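Local coordinates for amidase (PDB 5EWQ), which probably hydrolyses carboxylic acid amides to the acid and ammonia, at residues His27-Gly32 with Thr89-Asn94. Numbering follows the deposited sequence.
Sequences HNQLKG and TEINPN
The side-chain amide of Q29 meets the chain at I91-P93 mainly with one edge and one face. At the NE2 edge lies the carbonyl oxygen of N92, close to the amide plane. Q29 NE2 donates to N92 O over 3.1 Å, and the bond is fairly straight at 163°. I91 CG2 lies in the amide plane off the NE2 end, 4.0 Å from Q29 NE2. The P93 carbonyl oxygen lies above one face, out beyond OE1; both oxygens are acceptors and no bond joins them. The other face meets no atom of 89-94. Q29 CG lies between its backbone N and carbonyl carbon (chi1 56°), and the extended chain beyond it carries the amide across to the loop. OE1 accepts from the backbone N of M96, in the first turn of helix 95-104. L72 of helix 64-79 touches both Q29 and I91.

On the loop side, N92 OD1 accepts from N94 N over 2.7 Å and closes an Asx turn.

The contact ties the end of helix 20-28 to the link between edge strand 88-91 and helix 95-104. Q29 uses its amide as both donor and acceptor. These partners are consistent with the modelled N/O assignment, and the two bonds probably restrain rotation of the amide.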
loop_
_atom_site.group_PDB
_atom_site.type_symbol
_atom_site.label_atom_id
_atom_site.label_comp_id
_atom_site.label_asym_id
_atom_site.label_seq_id
_atom_site.Cartn_x
_atom_site.Cartn_y
_atom_site.Cartn_z
ATOM N N HIS A 27 -7.951 15.473 18.753
ATOM C CA HIS A 27 -8.235 16.572 19.671
ATOM C C HIS A 27 -8.023 16.183 21.133
ATOM O O HIS A 27 -7.603 17.006 21.945
ATOM C CB HIS A 27 -9.670 17.071 19.470
ATOM C CG HIS A 27 -10.137 18.016 20.534
ATOM N ND1 HIS A 27 -11.073 17.664 21.482
ATOM C CD2 HIS A 27 -9.794 19.299 20.800
ATOM C CE1 HIS A 27 -11.289 18.690 22.286
ATOM N NE2 HIS A 27 -10.526 19.694 21.894
ATOM N N ASN A 28 -8.314 14.928 21.462
ATOM C CA ASN A 28 -8.194 14.451 22.837
ATOM C C ASN A 28 -6.750 14.405 23.326
ATOM O O ASN A 28 -6.457 14.802 24.454
ATOM C CB ASN A 28 -8.831 13.066 22.978
ATOM C CG ASN A 28 -10.347 13.116 22.956
ATOM O OD1 ASN A 28 -10.952 14.116 23.344
ATOM N ND2 ASN A 28 -10.969 12.034 22.502
ATOM N N GLN A 29 -5.849 13.923 22.477
ATOM C CA GLN A 29 -4.449 13.785 22.864
ATOM C C GLN A 29 -3.599 14.945 22.354
ATOM O O GLN A 29 -2.385 14.815 22.195
ATOM C CB GLN A 29 -3.886 12.453 22.362
ATOM C CG GLN A 29 -4.026 12.237 20.867
ATOM C CD GLN A 29 -3.826 10.787 20.469
ATOM O OE1 GLN A 29 -3.270 9.993 21.228
ATOM N NE2 GLN A 29 -4.288 10.432 19.276
ATOM N N LEU A 30 -4.243 16.082 22.102
ATOM C CA LEU A 30 -3.533 17.301 21.731
ATOM C C LEU A 30 -4.021 18.491 22.550
ATOM O O LEU A 30 -4.007 19.628 22.079
ATOM C CB LEU A 30 -3.691 17.597 20.238
ATOM C CG LEU A 30 -2.847 16.776 19.260
ATOM C CD1 LEU A 30 -2.921 17.377 17.865
ATOM C CD2 LEU A 30 -1.404 16.682 19.725
ATOM N N LYS A 31 -4.457 18.224 23.777
ATOM C CA LYS A 31 -4.865 19.286 24.687
ATOM C C LYS A 31 -3.665 19.793 25.476
ATOM O O LYS A 31 -3.528 20.991 25.718
ATOM C CB LYS A 31 -5.961 18.799 25.638
ATOM C CG LYS A 31 -7.294 18.515 24.964
ATOM C CD LYS A 31 -8.361 18.153 25.985
ATOM C CE LYS A 31 -9.706 17.909 25.320
ATOM N NZ LYS A 31 -10.764 17.573 26.312
ATOM N N GLY A 32 -2.796 18.868 25.872
ATOM C CA GLY A 32 -1.591 19.215 26.601
ATOM C C GLY A 32 -0.370 19.237 25.704
ATOM O O GLY A 32 0.631 18.577 25.983
ATOM N N THR A 89 -8.888 6.924 7.899
ATOM C CA THR A 89 -10.153 6.412 8.413
ATOM C C THR A 89 -10.160 6.370 9.935
ATOM O O THR A 89 -11.142 6.751 10.569
ATOM C CB THR A 89 -10.457 4.998 7.882
ATOM O OG1 THR A 89 -9.328 4.145 8.112
ATOM C CG2 THR A 89 -10.764 5.038 6.396
ATOM N N GLU A 90 -9.061 5.906 10.517
ATOM C CA GLU A 90 -8.993 5.731 11.959
ATOM C C GLU A 90 -7.717 6.316 12.553
ATOM O O GLU A 90 -6.680 6.373 11.892
ATOM C CB GLU A 90 -9.096 4.247 12.315
ATOM C CG GLU A 90 -9.925 3.969 13.553
ATOM C CD GLU A 90 -11.407 4.183 13.315
ATOM O OE1 GLU A 90 -12.107 4.613 14.257
ATOM O OE2 GLU A 90 -11.873 3.916 12.186
ATOM N N ILE A 91 -7.804 6.751 13.805
ATOM C CA ILE A 91 -6.648 7.251 14.538
ATOM C C ILE A 91 -6.558 6.571 15.896
ATOM O O ILE A 91 -7.536 6.529 16.640
ATOM C CB ILE A 91 -6.711 8.781 14.736
ATOM C CG1 ILE A 91 -6.459 9.502 13.411
ATOM C CG2 ILE A 91 -5.691 9.232 15.772
ATOM C CD1 ILE A 91 -5.060 9.310 12.868
ATOM N N ASN A 92 -5.386 6.026 16.209
ATOM C CA ASN A 92 -5.146 5.409 17.507
ATOM C C ASN A 92 -5.262 6.441 18.624
ATOM O O ASN A 92 -4.486 7.395 18.673
ATOM C CB ASN A 92 -3.766 4.746 17.533
ATOM C CG ASN A 92 -3.581 3.810 18.717
ATOM O OD1 ASN A 92 -4.246 3.938 19.745
ATOM N ND2 ASN A 92 -2.663 2.859 18.576
ATOM N N PRO A 93 -6.240 6.258 19.523
ATOM C CA PRO A 93 -6.399 7.163 20.667
ATOM C C PRO A 93 -5.265 7.007 21.674
ATOM O O PRO A 93 -5.033 7.901 22.487
ATOM C CB PRO A 93 -7.736 6.730 21.273
ATOM C CG PRO A 93 -7.878 5.303 20.876
ATOM C CD PRO A 93 -7.267 5.203 19.510
ATOM N N ASN A 94 -4.569 5.877 21.611
ATOM C CA ASN A 94 -3.445 5.612 22.498
ATOM C C ASN A 94 -2.107 5.849 21.805
ATOM O O ASN A 94 -1.068 5.395 22.281
ATOM C CB ASN A 94 -3.506 4.177 23.025
ATOM C CG ASN A 94 -4.806 3.874 23.744
ATOM O OD1 ASN A 94 -5.395 4.746 24.380
ATOM N ND2 ASN A 94 -5.260 2.629 23.644
#